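Local coordinates for protein 5-oxopent-3-ene-1,2,5-tricarboxylate decarboxylase (Exiguobacterium antarcticum B7, PDB 6IYM) that belongs to the fumarylacetoacetate hydrolase family and holds a magnesium ion with three acidic side chains in a fold rich in beta strands, at residues 120-125 and 157-162; 151-156 and 176-181; 95-100 and 170-175; 77-82 and 240-245. All coordinates share one frame; numbering follows the deposited sequence.

Contact 4 closes the longest loop. It joins the loop after strand 72-75 (77-82) to the one after strand 236-238 (240-245), and the other three contacts nest inside it. Next along the chain, contact 3 ties strand 96-99 to the loop at 170-175. Contact 1 is nested within the span that contact 3 closes and pairs strand 121-131 with the end of strand 147-158 and the start of helix 159-164. Contact 2 pairs strand 147-158 with strand 178-186 and crosses both contact 1 and contact 3. Contacts 1 and 2 thus join three neighbouring strands of one sheet. Both supply a magnesium ligand, while contacts 3 and 4 approach the same site.

Contact 1 (120-125 and 157-162); sequences QLDYEG and TARDLQ. With MG (magnesium ion), chain C.
Asp122 OD2 is gripped twice by Arg159. Arg159 NE donates at 2.9 Å to Asp122 OD2 on the anti side of the carboxylate. Arg159 NH2 reaches Asp122 OD2 at 3.2 Å, from above the carboxylate plane. The backbone N of His247 is a further donor to this oxygen. Arg159 NH2 also donates to Glu124 OE1 at 2.8 Å, and the bond from NH1 to that oxygen is weak. A bend in the Arg159 chain (chi2 -65°) turns the guanidinium back along the strand pair toward both acids. Gln162 OE1 accepts from Arg159 NH1 at 3.2 Å, and Thr157 CB lies over one guanidinium face. These neighbours should fix the rotation of the group. The carboxylate of Glu124 is shared: OE1 faces the arginine, while Glu124 OE2 binds the magnesium ion at 2.0 Å. Arg159 is thus a second-shell residue that probably helps to position this metal ligand. Asp122 and Thr157 form an antiparallel hydrogen-bonded pair, with Asp122 N to Thr157 O at 2.7 Å. Arg159 N also bonds Gln120 O. The whole is a salt-bridge network on an antiparallel strand pair beside the magnesium site, whose other protein ligands are Glu126 and Asp155.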
loop_
_atom_site.group_PDB
_atom_site.type_symbol
_atom_site.label_atom_id
_atom_site.label_comp_id
_atom_site.label_asym_id
_atom_site.label_seq_id
_atom_site.Cartn_x
_atom_site.Cartn_y
_atom_site.Cartn_z
ATOM N N GLN A 120 -18.073 -0.451 15.671
ATOM C CA GLN A 120 -18.289 -1.745 14.970
ATOM C C GLN A 120 -16.939 -2.383 14.620
ATOM O O GLN A 120 -16.740 -2.766 13.472
ATOM C CB GLN A 120 -19.197 -1.525 13.771
ATOM C CG GLN A 120 -20.559 -0.928 14.140
ATOM C CD GLN A 120 -21.507 -1.021 12.975
ATOM O OE1 GLN A 120 -21.113 -0.894 11.815
ATOM N NE2 GLN A 120 -22.757 -1.317 13.267
ATOM N N LEU A 121 -16.040 -2.490 15.589
ATOM C CA LEU A 121 -14.737 -3.168 15.410
ATOM C C LEU A 121 -14.953 -4.684 15.279
ATOM O O LEU A 121 -15.707 -5.256 16.116
ATOM C CB LEU A 121 -13.860 -2.865 16.606
ATOM C CG LEU A 121 -12.441 -3.399 16.473
ATOM C CD1 LEU A 121 -11.754 -2.761 15.276
ATOM C CD2 LEU A 121 -11.676 -3.138 17.749
ATOM N N ASP A 122 -14.329 -5.314 14.277
ATOM C CA ASP A 122 -14.583 -6.735 13.929
ATOM C C ASP A 122 -13.266 -7.416 13.606
ATOM O O ASP A 122 -12.303 -6.677 13.302
ATOM C CB ASP A 122 -15.575 -6.854 12.767
ATOM C CG ASP A 122 -16.373 -8.151 12.719
ATOM O OD1 ASP A 122 -16.132 -9.032 13.574
ATOM O OD2 ASP A 122 -17.173 -8.311 11.764
ATOM N N TYR A 123 -13.262 -8.760 13.691
ATOM C CA TYR A 123 -12.134 -9.667 13.389
ATOM C C TYR A 123 -12.341 -10.307 11.999
ATOM O O TYR A 123 -13.486 -10.418 11.479
ATOM C CB TYR A 123 -11.998 -10.751 14.465
ATOM C CG TYR A 123 -13.286 -11.500 14.712
ATOM C CD1 TYR A 123 -13.631 -12.615 13.978
ATOM C CD2 TYR A 123 -14.216 -11.021 15.618
ATOM C CE1 TYR A 123 -14.838 -13.267 14.178
ATOM C CE2 TYR A 123 -15.433 -11.652 15.824
ATOM C CZ TYR A 123 -15.755 -12.773 15.087
ATOM O OH TYR A 123 -16.976 -13.367 15.265
ATOM N N GLU A 124 -11.251 -10.798 11.419
ATOM C CA GLU A 124 -11.268 -11.699 10.226
ATOM C C GLU A 124 -9.971 -12.507 10.240
ATOM O O GLU A 124 -8.912 -11.920 9.995
ATOM C CB GLU A 124 -11.340 -10.936 8.897
ATOM C CG GLU A 124 -12.653 -10.220 8.631
ATOM C CD GLU A 124 -12.860 -9.671 7.215
ATOM O OE1 GLU A 124 -13.946 -9.136 6.969
ATOM O OE2 GLU A 124 -11.919 -9.722 6.387
ATOM N N GLY A 125 -10.060 -13.799 10.533
ATOM C CA GLY A 125 -8.889 -14.692 10.538
ATOM C C GLY A 125 -8.569 -15.133 9.141
ATOM O O GLY A 125 -9.530 -15.453 8.399
ATOM N N THR A 157 -11.101 -4.834 11.261
ATOM C CA THR A 157 -11.952 -3.982 10.410
ATOM C C THR A 157 -12.921 -3.157 11.271
ATOM O O THR A 157 -13.551 -3.729 12.179
ATOM C CB THR A 157 -12.764 -4.839 9.431
ATOM O OG1 THR A 157 -11.940 -5.686 8.630
ATOM C CG2 THR A 157 -13.642 -3.993 8.533
ATOM N N ALA A 158 -13.075 -1.871 10.943
ATOM C CA ALA A 158 -14.124 -0.975 11.465
ATOM C C ALA A 158 -15.268 -1.001 10.459
ATOM O O ALA A 158 -15.179 -0.312 9.443
ATOM C CB ALA A 158 -13.573 0.426 11.641
ATOM N N ARG A 159 -16.305 -1.780 10.727
ATOM C CA ARG A 159 -17.437 -1.998 9.783
ATOM C C ARG A 159 -18.131 -0.664 9.440
ATOM O O ARG A 159 -18.630 -0.540 8.290
ATOM C CB ARG A 159 -18.411 -3.018 10.371
ATOM C CG ARG A 159 -17.791 -4.381 10.639
ATOM C CD ARG A 159 -17.355 -5.050 9.357
ATOM N NE ARG A 159 -16.772 -6.365 9.587
ATOM C CZ ARG A 159 -16.161 -7.109 8.656
ATOM N NH1 ARG A 159 -16.045 -6.667 7.414
ATOM N NH2 ARG A 159 -15.668 -8.297 8.972
ATOM N N ASP A 160 -18.130 0.311 10.350
ATOM C CA ASP A 160 -18.809 1.620 10.150
ATOM C C ASP A 160 -17.911 2.514 9.265
ATOM O O ASP A 160 -18.448 3.187 8.365
ATOM C CB ASP A 160 -19.261 2.230 11.493
ATOM C CG ASP A 160 -18.224 2.175 12.598
ATOM O OD1 ASP A 160 -17.072 1.725 12.323
ATOM O OD2 ASP A 160 -18.536 2.629 13.712
ATOM N N LEU A 161 -16.591 2.465 9.436
ATOM C CA LEU A 161 -15.631 3.248 8.613
ATOM C C LEU A 161 -15.625 2.706 7.173
ATOM O O LEU A 161 -15.416 3.511 6.206
ATOM C CB LEU A 161 -14.245 3.184 9.265
ATOM C CG LEU A 161 -14.011 4.151 10.418
ATOM C CD1 LEU A 161 -15.138 4.102 11.417
ATOM C CD2 LEU A 161 -12.691 3.860 11.099
ATOM N N GLN A 162 -15.887 1.402 7.010
ATOM C CA GLN A 162 -15.985 0.749 5.678
ATOM C C GLN A 162 -17.049 1.454 4.831
ATOM O O GLN A 162 -16.810 1.678 3.642
ATOM C CB GLN A 162 -16.359 -0.727 5.794
ATOM C CG GLN A 162 -15.201 -1.695 5.685
ATOM C CD GLN A 162 -15.719 -3.119 5.673
ATOM O OE1 GLN A 162 -16.377 -3.573 6.605
ATOM N NE2 GLN A 162 -15.469 -3.829 4.588
HETATM MG MG MG C . -10.467 -9.768 4.992
#

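Contact 2 (151-156 and 176-181); sequences SIINDV and GFCPFG. With MG (magnesium ion), chain C.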
loop_
_atom_site.group_PDB
_atom_site.type_symbol
_atom_site.label_atom_id
_atom_site.label_comp_id
_atom_site.label_asym_id
_atom_site.label_seq_id
_atom_site.Cartn_x
_atom_site.Cartn_y
_atom_site.Cartn_z
ATOM N N SER A 151 1.600 -17.498 6.427
ATOM C CA SER A 151 1.443 -17.013 7.822
ATOM C C SER A 151 -0.021 -16.675 8.063
ATOM O O SER A 151 -0.885 -17.033 7.234
ATOM C CB SER A 151 2.372 -15.831 8.059
ATOM O OG SER A 151 2.543 -15.558 9.437
ATOM N N ILE A 152 -0.300 -16.032 9.187
ATOM C CA ILE A 152 -1.674 -15.638 9.577
ATOM C C ILE A 152 -1.731 -14.120 9.571
ATOM O O ILE A 152 -0.761 -13.500 9.964
ATOM C CB ILE A 152 -2.057 -16.223 10.943
ATOM C CG1 ILE A 152 -1.582 -17.672 11.072
ATOM C CG2 ILE A 152 -3.549 -16.068 11.178
ATOM C CD1 ILE A 152 -1.860 -18.320 12.418
ATOM N N ILE A 153 -2.837 -13.586 9.081
ATOM C CA ILE A 153 -3.254 -12.171 9.192
ATOM C C ILE A 153 -4.611 -12.162 9.892
ATOM O O ILE A 153 -5.452 -12.978 9.530
ATOM C CB ILE A 153 -3.324 -11.529 7.796
ATOM C CG1 ILE A 153 -1.921 -11.325 7.240
ATOM C CG2 ILE A 153 -4.113 -10.237 7.817
ATOM C CD1 ILE A 153 -1.233 -10.167 7.846
ATOM N N ASN A 154 -4.793 -11.258 10.852
ATOM C CA ASN A 154 -6.124 -10.855 11.360
ATOM C C ASN A 154 -6.446 -9.524 10.685
ATOM O O ASN A 154 -5.824 -8.487 11.054
ATOM C CB ASN A 154 -6.165 -10.799 12.888
ATOM C CG ASN A 154 -7.569 -10.679 13.448
ATOM O OD1 ASN A 154 -8.525 -10.381 12.721
ATOM N ND2 ASN A 154 -7.682 -10.802 14.754
ATOM N N ASP A 155 -7.370 -9.559 9.724
ATOM C CA ASP A 155 -7.793 -8.368 8.944
ATOM C C ASP A 155 -8.783 -7.633 9.830
ATOM O O ASP A 155 -9.981 -7.674 9.540
ATOM C CB ASP A 155 -8.339 -8.770 7.558
ATOM C CG ASP A 155 -8.941 -7.653 6.700
ATOM O OD1 ASP A 155 -8.761 -6.470 7.036
ATOM O OD2 ASP A 155 -9.627 -7.977 5.683
ATOM N N VAL A 156 -8.303 -7.014 10.895
ATOM C CA VAL A 156 -9.176 -6.254 11.838
ATOM C C VAL A 156 -9.813 -5.106 11.033
ATOM O O VAL A 156 -9.110 -4.504 10.195
ATOM C CB VAL A 156 -8.411 -5.747 13.078
ATOM C CG1 VAL A 156 -9.303 -4.883 13.965
ATOM C CG2 VAL A 156 -7.777 -6.864 13.880
ATOM N N GLY A 176 -2.881 -0.802 14.645
ATOM C CA GLY A 176 -3.267 -1.996 15.417
ATOM C C GLY A 176 -4.085 -2.979 14.599
ATOM O O GLY A 176 -4.210 -4.129 15.055
ATOM N N PHE A 177 -4.579 -2.593 13.416
ATOM C CA PHE A 177 -5.609 -3.374 12.680
ATOM C C PHE A 177 -5.011 -4.518 11.841
ATOM O O PHE A 177 -5.777 -5.096 11.023
ATOM C CB PHE A 177 -6.456 -2.454 11.810
ATOM C CG PHE A 177 -7.585 -1.757 12.526
ATOM C CD1 PHE A 177 -7.526 -1.493 13.879
ATOM C CD2 PHE A 177 -8.681 -1.319 11.814
ATOM C CE1 PHE A 177 -8.574 -0.841 14.520
ATOM C CE2 PHE A 177 -9.731 -0.668 12.447
ATOM C CZ PHE A 177 -9.674 -0.433 13.807
ATOM N N CYS A 178 -3.724 -4.868 11.979
ATOM C CA CYS A 178 -3.162 -5.998 11.191
ATOM C C CYS A 178 -2.184 -6.842 12.005
ATOM O O CYS A 178 -0.989 -6.894 11.705
ATOM C CB CYS A 178 -2.538 -5.485 9.893
ATOM S SG CYS A 178 -2.377 -6.790 8.652
ATOM N N PRO A 179 -2.670 -7.632 12.994
ATOM C CA PRO A 179 -1.909 -8.743 13.545
ATOM C C PRO A 179 -1.362 -9.618 12.427
ATOM O O PRO A 179 -2.106 -9.928 11.502
ATOM C CB PRO A 179 -2.947 -9.562 14.319
ATOM C CG PRO A 179 -3.909 -8.495 14.793
ATOM C CD PRO A 179 -3.985 -7.516 13.640
ATOM N N PHE A 180 -0.097 -9.994 12.555
ATOM C CA PHE A 180 0.657 -10.739 11.534
ATOM C C PHE A 180 1.629 -11.662 12.250
ATOM O O PHE A 180 2.458 -11.170 12.995
ATOM C CB PHE A 180 1.331 -9.732 10.603
ATOM C CG PHE A 180 2.284 -10.306 9.586
ATOM C CD1 PHE A 180 1.936 -11.408 8.835
ATOM C CD2 PHE A 180 3.448 -9.621 9.243
ATOM C CE1 PHE A 180 2.798 -11.888 7.861
ATOM C CE2 PHE A 180 4.290 -10.080 8.239
ATOM C CZ PHE A 180 3.987 -11.238 7.580
ATOM N N GLY A 181 1.532 -12.966 12.020
ATOM C CA GLY A 181 2.493 -13.937 12.568
ATOM C C GLY A 181 1.810 -15.258 12.854
ATOM O O GLY A 181 0.742 -15.503 12.282
HETATM MG MG MG C . -10.467 -9.768 4.992
#
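Val156 carries CG1 anti to the backbone N (chi1 176°), and Phe177 swings its ring beside its own N (chi1 -83°). The methyl thereby lands on the ring. CG1 of Val156 sits 3.9 Å from the Phe177 centroid, 17° off the normal, in a CH-pi contact over the face. The other methyl, Val156 CG2, packs on Pro179 CD. Further along, Ile153 CD1 is wedged between Phe180 CD1 at 3.5 Å and Cys178 SG at 3.7 Å. The Phe180 ring turns an edge to Ile152 O. Within the strand pair, Asn154 CB meets Pro179 CG at 3.7 Å, while Asn154 OD1 accepts from the backbone N of Glu124. The backbones run antiparallel. Gly181 N donates to Ile152 O at 3.1 Å, and Asn154 N to Pro179 O at 3.1 Å. The bonds from Ile152 N to Gly181 O and from Val156 N to Phe177 O are weak. Asp155 OD2 binds the magnesium ion at 2.1 Å, and OD1 has a salt bridge to Lys99. The turn at Asp155 interrupts strand 147-158 and presents one of the three acidic ligands to the metal: an inverse gamma turn set in an antiparallel strand pair.

Contact 3 (95-100 and 170-175); sequences VLFTKA and RGKSLD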
loop_
_atom_site.group_PDB
_atom_site.type_symbol
_atom_site.label_atom_id
_atom_site.label_comp_id
_atom_site.label_asym_id
_atom_site.label_seq_id
_atom_site.Cartn_x
_atom_site.Cartn_y
_atom_site.Cartn_z
ATOM N N VAL A 95 -12.465 -9.231 -5.338
ATOM C CA VAL A 95 -12.387 -7.896 -4.686
ATOM C C VAL A 95 -10.991 -7.809 -4.064
ATOM O O VAL A 95 -10.569 -8.822 -3.431
ATOM C CB VAL A 95 -13.519 -7.728 -3.645
ATOM C CG1 VAL A 95 -13.356 -6.490 -2.780
ATOM C CG2 VAL A 95 -14.890 -7.714 -4.306
ATOM N N LEU A 96 -10.267 -6.711 -4.325
ATOM C CA LEU A 96 -8.883 -6.504 -3.830
ATOM C C LEU A 96 -8.812 -5.135 -3.167
ATOM O O LEU A 96 -9.333 -4.226 -3.732
ATOM C CB LEU A 96 -7.881 -6.605 -4.983
ATOM C CG LEU A 96 -7.526 -8.028 -5.407
ATOM C CD1 LEU A 96 -6.697 -8.040 -6.685
ATOM C CD2 LEU A 96 -6.781 -8.764 -4.298
ATOM N N PHE A 97 -8.219 -5.043 -1.977
ATOM C CA PHE A 97 -7.949 -3.770 -1.255
ATOM C C PHE A 97 -6.697 -3.963 -0.391
ATOM O O PHE A 97 -6.149 -5.096 -0.350
ATOM C CB PHE A 97 -9.165 -3.354 -0.427
ATOM C CG PHE A 97 -9.685 -4.478 0.415
ATOM C CD1 PHE A 97 -10.628 -5.354 -0.089
ATOM C CD2 PHE A 97 -9.189 -4.682 1.691
ATOM C CE1 PHE A 97 -11.087 -6.411 0.680
ATOM C CE2 PHE A 97 -9.640 -5.745 2.453
ATOM C CZ PHE A 97 -10.586 -6.606 1.946
ATOM N N THR A 98 -6.239 -2.913 0.294
ATOM C CA THR A 98 -4.964 -2.995 1.045
ATOM C C THR A 98 -5.132 -2.535 2.489
ATOM O O THR A 98 -6.154 -1.882 2.843
ATOM C CB THR A 98 -3.885 -2.194 0.313
ATOM O OG1 THR A 98 -4.182 -0.799 0.408
ATOM C CG2 THR A 98 -3.764 -2.617 -1.128
ATOM N N LYS A 99 -4.118 -2.852 3.279
ATOM C CA LYS A 99 -3.945 -2.380 4.673
ATOM C C LYS A 99 -2.574 -1.718 4.775
ATOM O O LYS A 99 -1.615 -2.384 4.400
ATOM C CB LYS A 99 -4.013 -3.558 5.640
ATOM C CG LYS A 99 -5.398 -4.178 5.767
ATOM C CD LYS A 99 -5.347 -5.491 6.486
ATOM C CE LYS A 99 -5.443 -5.328 7.993
ATOM N NZ LYS A 99 -6.817 -4.927 8.405
ATOM N N ALA A 100 -2.514 -0.458 5.220
ATOM C CA ALA A 100 -1.250 0.281 5.454
ATOM C C ALA A 100 -0.367 -0.565 6.357
ATOM O O ALA A 100 -0.888 -1.204 7.272
ATOM C CB ALA A 100 -1.502 1.630 6.058
ATOM N N ARG A 170 -9.341 2.733 4.665
ATOM C CA ARG A 170 -9.241 3.458 5.953
ATOM C C ARG A 170 -9.734 2.552 7.093
ATOM O O ARG A 170 -9.007 2.425 8.063
ATOM C CB ARG A 170 -10.010 4.784 5.945
ATOM C CG ARG A 170 -9.882 5.528 7.267
ATOM C CD ARG A 170 -10.067 7.039 7.206
ATOM N NE ARG A 170 -10.388 7.513 8.547
ATOM C CZ ARG A 170 -9.514 7.652 9.525
ATOM N NH1 ARG A 170 -8.230 7.384 9.347
ATOM N NH2 ARG A 170 -9.929 8.060 10.705
ATOM N N GLY A 171 -10.927 1.976 6.976
ATOM C CA GLY A 171 -11.532 1.152 8.043
ATOM C C GLY A 171 -10.734 -0.113 8.329
ATOM O O GLY A 171 -11.021 -0.739 9.365
ATOM N N LYS A 172 -9.745 -0.464 7.486
ATOM C CA LYS A 172 -8.878 -1.665 7.671
ATOM C C LYS A 172 -7.452 -1.269 8.066
ATOM O O LYS A 172 -6.636 -2.176 8.276
ATOM C CB LYS A 172 -8.915 -2.526 6.408
ATOM C CG LYS A 172 -10.269 -3.192 6.207
ATOM C CD LYS A 172 -10.396 -4.145 5.065
ATOM C CE LYS A 172 -11.742 -4.857 5.057
ATOM N NZ LYS A 172 -11.720 -6.167 5.761
ATOM N N SER A 173 -7.160 0.030 8.178
ATOM C CA SER A 173 -5.775 0.541 8.176
ATOM C C SER A 173 -5.435 1.391 9.408
ATOM O O SER A 173 -4.261 1.844 9.494
ATOM C CB SER A 173 -5.520 1.261 6.880
ATOM O OG SER A 173 -5.635 0.352 5.803
ATOM N N LEU A 174 -6.335 1.509 10.391
ATOM C CA LEU A 174 -6.033 2.203 11.676
ATOM C C LEU A 174 -4.900 1.474 12.383
ATOM O O LEU A 174 -4.866 0.239 12.259
ATOM C CB LEU A 174 -7.285 2.199 12.562
ATOM C CG LEU A 174 -8.475 2.993 12.040
ATOM C CD1 LEU A 174 -9.455 3.290 13.164
ATOM C CD2 LEU A 174 -8.037 4.294 11.386
ATOM N N ASP A 175 -4.056 2.178 13.146
ATOM C CA ASP A 175 -2.935 1.549 13.878
ATOM C C ASP A 175 -3.504 0.374 14.716
ATOM O O ASP A 175 -4.511 0.561 15.406
ATOM C CB ASP A 175 -2.159 2.566 14.723
ATOM C CG ASP A 175 -1.489 3.701 13.926
ATOM O OD1 ASP A 175 -1.506 3.677 12.664
ATOM O OD2 ASP A 175 -0.985 4.625 14.562
#
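Lys99 and Lys172 meet where strand 96-99 borders the loop that follows helix 159-164, beside the magnesium site of this fumarylacetoacetate hydrolase-family fold. Apolar contacts form one group. The aliphatic part of Lys172 crosses the side chain of Phe97 at about a right angle, though the very close approach of its CD to the ring is doubtful. Ala100 CB touches Ser173 CB at 4.1 Å. Charged and polar groups form the second. Lys99 NZ donates to Lys172 O at 2.8 Å, in the carbonyl plane and on a lone pair. Two bends in the chain (chi3 87°, chi4 72°) curl the ammonium group back to that carbonyl. Lys99 NZ also serves Phe177 O and Asp155 OD1, whereas Lys172 NZ turns to Asp155 OD2 and Thr157 OG1. The two ammonium nitrogens, Lys99 NZ and Lys172 NZ, stay 5.7 Å apart, and the carboxylate between them, itself a metal ligand, probably helps to hold both in place. Thr98 OG1 bonds Asn71 and also Thr98 OG1 of the second subunit, so the strand lies at the dimer interface. Ala100 N donates to Ser173 OG at 3.3 Å, nearly straight at 160°, and the same hydroxyl bonds Phe169 O.

Contact 4 (77-82 and 240-245); sequences KNYADH and GTPAGV
Tyr79 lies against Pro242 in the tightly packed part of this contact. The two side chains run side by side and point the same way. Pro242 CG is 4.2 Å from the Tyr79 ring centroid and 21° off the normal, a CH-pi contact over the face. Pro242 CA lies over one face of the same ring, 3.6 Å from Tyr79 CG. Thr241 O approaches obliquely, 3.2 Å from Tyr79 CD1. The ring reaches this place because CG stands beside the backbone N (chi1 -87°), which lays it along the backbone of residues 240 to 242. Val197 also touches both Tyr79 and Pro242. At the inner end, Gly240 CA fits against Asn78 CB, and the Asn78 amide is tied to Thr239 O and Arg216 N.

No direct hydrogen bond joins the two segments, and water does that work. One water, in the plane of the Tyr79 ring, bonds Tyr79 OH at 2.8 Å and also donates to Gly240 O. The outer end is looser. A second water donates to Ala80 O at 2.8 Å and accepts from Ala243 N at 3.1 Å. Close by, Asp81 OD1 merely touches the Ala243 CB at 3.6 Å, and both residues are exposed to solvent. The touching parts, 78 to 81 and 240 to 243, run in nearly the same direction, 14° apart. Gly240 N bonds Glu126 OE1, and Thr241 OG1 bonds Gly125 O. The two loops, bridged by water, follow the neighbouring parallel strands 72-75 and 236-238 beside the magnesium site.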
loop_
_atom_site.group_PDB
_atom_site.type_symbol
_atom_site.label_atom_id
_atom_site.label_comp_id
_atom_site.label_asym_id
_atom_site.label_seq_id
_atom_site.Cartn_x
_atom_site.Cartn_y
_atom_site.Cartn_z
ATOM N N LYS A 77 -14.755 -11.162 0.022
ATOM C CA LYS A 77 -15.475 -12.450 0.252
ATOM C C LYS A 77 -14.823 -13.552 -0.593
ATOM O O LYS A 77 -14.867 -13.462 -1.838
ATOM C CB LYS A 77 -16.955 -12.295 -0.129
ATOM C CG LYS A 77 -17.850 -11.747 0.968
ATOM C CD LYS A 77 -17.253 -10.585 1.735
ATOM C CE LYS A 77 -18.003 -10.286 3.012
ATOM N NZ LYS A 77 -17.332 -9.220 3.790
ATOM N N ASN A 78 -14.247 -14.562 0.052
ATOM C CA ASN A 78 -13.531 -15.660 -0.627
ATOM C C ASN A 78 -13.886 -17.019 -0.032
ATOM O O ASN A 78 -13.184 -17.975 -0.348
ATOM C CB ASN A 78 -12.026 -15.456 -0.587
ATOM C CG ASN A 78 -11.337 -16.248 -1.675
ATOM O OD1 ASN A 78 -11.902 -16.428 -2.760
ATOM N ND2 ASN A 78 -10.155 -16.764 -1.382
ATOM N N TYR A 79 -14.927 -17.143 0.795
ATOM C CA TYR A 79 -15.209 -18.446 1.463
ATOM C C TYR A 79 -16.680 -18.789 1.241
ATOM O O TYR A 79 -17.505 -17.899 1.395
ATOM C CB TYR A 79 -14.857 -18.414 2.955
ATOM C CG TYR A 79 -13.424 -18.766 3.294
ATOM C CD1 TYR A 79 -12.396 -17.852 3.104
ATOM C CD2 TYR A 79 -13.076 -20.011 3.792
ATOM C CE1 TYR A 79 -11.081 -18.173 3.405
ATOM C CE2 TYR A 79 -11.766 -20.340 4.123
ATOM C CZ TYR A 79 -10.756 -19.417 3.912
ATOM O OH TYR A 79 -9.458 -19.712 4.225
ATOM N N ALA A 80 -16.933 -20.019 0.810
ATOM C CA ALA A 80 -18.257 -20.684 0.823
ATOM C C ALA A 80 -18.643 -20.978 2.279
ATOM O O ALA A 80 -17.728 -21.147 3.114
ATOM C CB ALA A 80 -18.213 -21.950 -0.004
ATOM N N ASP A 81 -19.945 -21.005 2.575
ATOM C CA ASP A 81 -20.484 -21.255 3.939
ATOM C C ASP A 81 -20.505 -22.770 4.192
ATOM O O ASP A 81 -19.499 -23.288 4.706
ATOM C CB ASP A 81 -21.846 -20.574 4.129
ATOM C CG ASP A 81 -21.767 -19.106 4.526
ATOM O OD1 ASP A 81 -20.670 -18.526 4.428
ATOM O OD2 ASP A 81 -22.802 -18.555 4.949
ATOM N N HIS A 82 -21.598 -23.456 3.838
ATOM C CA HIS A 82 -21.872 -24.871 4.224
ATOM C C HIS A 82 -21.352 -25.802 3.120
ATOM O O HIS A 82 -22.111 -26.690 2.672
ATOM C CB HIS A 82 -23.363 -25.049 4.571
ATOM C CG HIS A 82 -23.701 -24.680 5.981
ATOM N ND1 HIS A 82 -24.259 -23.455 6.316
ATOM C CD2 HIS A 82 -23.567 -25.365 7.139
ATOM C CE1 HIS A 82 -24.447 -23.403 7.620
ATOM N NE2 HIS A 82 -24.034 -24.567 8.147
ATOM N N GLY A 240 -8.607 -13.956 2.405
ATOM C CA GLY A 240 -10.016 -13.875 2.841
ATOM C C GLY A 240 -10.246 -14.682 4.114
ATOM O O GLY A 240 -9.305 -15.343 4.581
ATOM N N THR A 241 -11.477 -14.697 4.609
ATOM C CA THR A 241 -11.851 -15.158 5.954
ATOM C C THR A 241 -13.038 -16.098 5.868
ATOM O O THR A 241 -13.924 -15.896 5.046
ATOM C CB THR A 241 -12.115 -13.931 6.825
ATOM O OG1 THR A 241 -11.949 -14.408 8.161
ATOM C CG2 THR A 241 -13.469 -13.291 6.587
ATOM N N PRO A 242 -13.133 -17.157 6.703
ATOM C CA PRO A 242 -14.334 -17.993 6.701
ATOM C C PRO A 242 -15.524 -17.252 7.310
ATOM O O PRO A 242 -15.338 -16.151 7.842
ATOM C CB PRO A 242 -13.962 -19.221 7.546
ATOM C CG PRO A 242 -12.445 -19.117 7.747
ATOM C CD PRO A 242 -12.098 -17.652 7.620
ATOM N N ALA A 243 -16.720 -17.858 7.231
ATOM C CA ALA A 243 -17.963 -17.383 7.892
ATOM C C ALA A 243 -17.671 -17.170 9.373
ATOM O O ALA A 243 -16.710 -17.837 9.875
ATOM C CB ALA A 243 -19.081 -18.393 7.704
ATOM N N GLY A 244 -18.460 -16.324 10.049
ATOM C CA GLY A 244 -18.473 -16.205 11.524
ATOM C C GLY A 244 -18.006 -14.856 12.030
ATOM O O GLY A 244 -17.879 -14.667 13.266
ATOM N N VAL A 245 -17.749 -13.947 11.101
ATOM C CA VAL A 245 -17.378 -12.523 11.351
ATOM C C VAL A 245 -18.425 -11.867 12.267
ATOM O O VAL A 245 -19.626 -12.138 12.109
ATOM C CB VAL A 245 -17.214 -11.867 9.961
ATOM C CG1 VAL A 245 -17.886 -10.520 9.811
ATOM C CG2 VAL A 245 -15.750 -11.829 9.561
HETATM O O HOH W 1 -7.862 -17.358 4.263
HETATM O O HOH W 2 -16.616 -20.518 5.590
#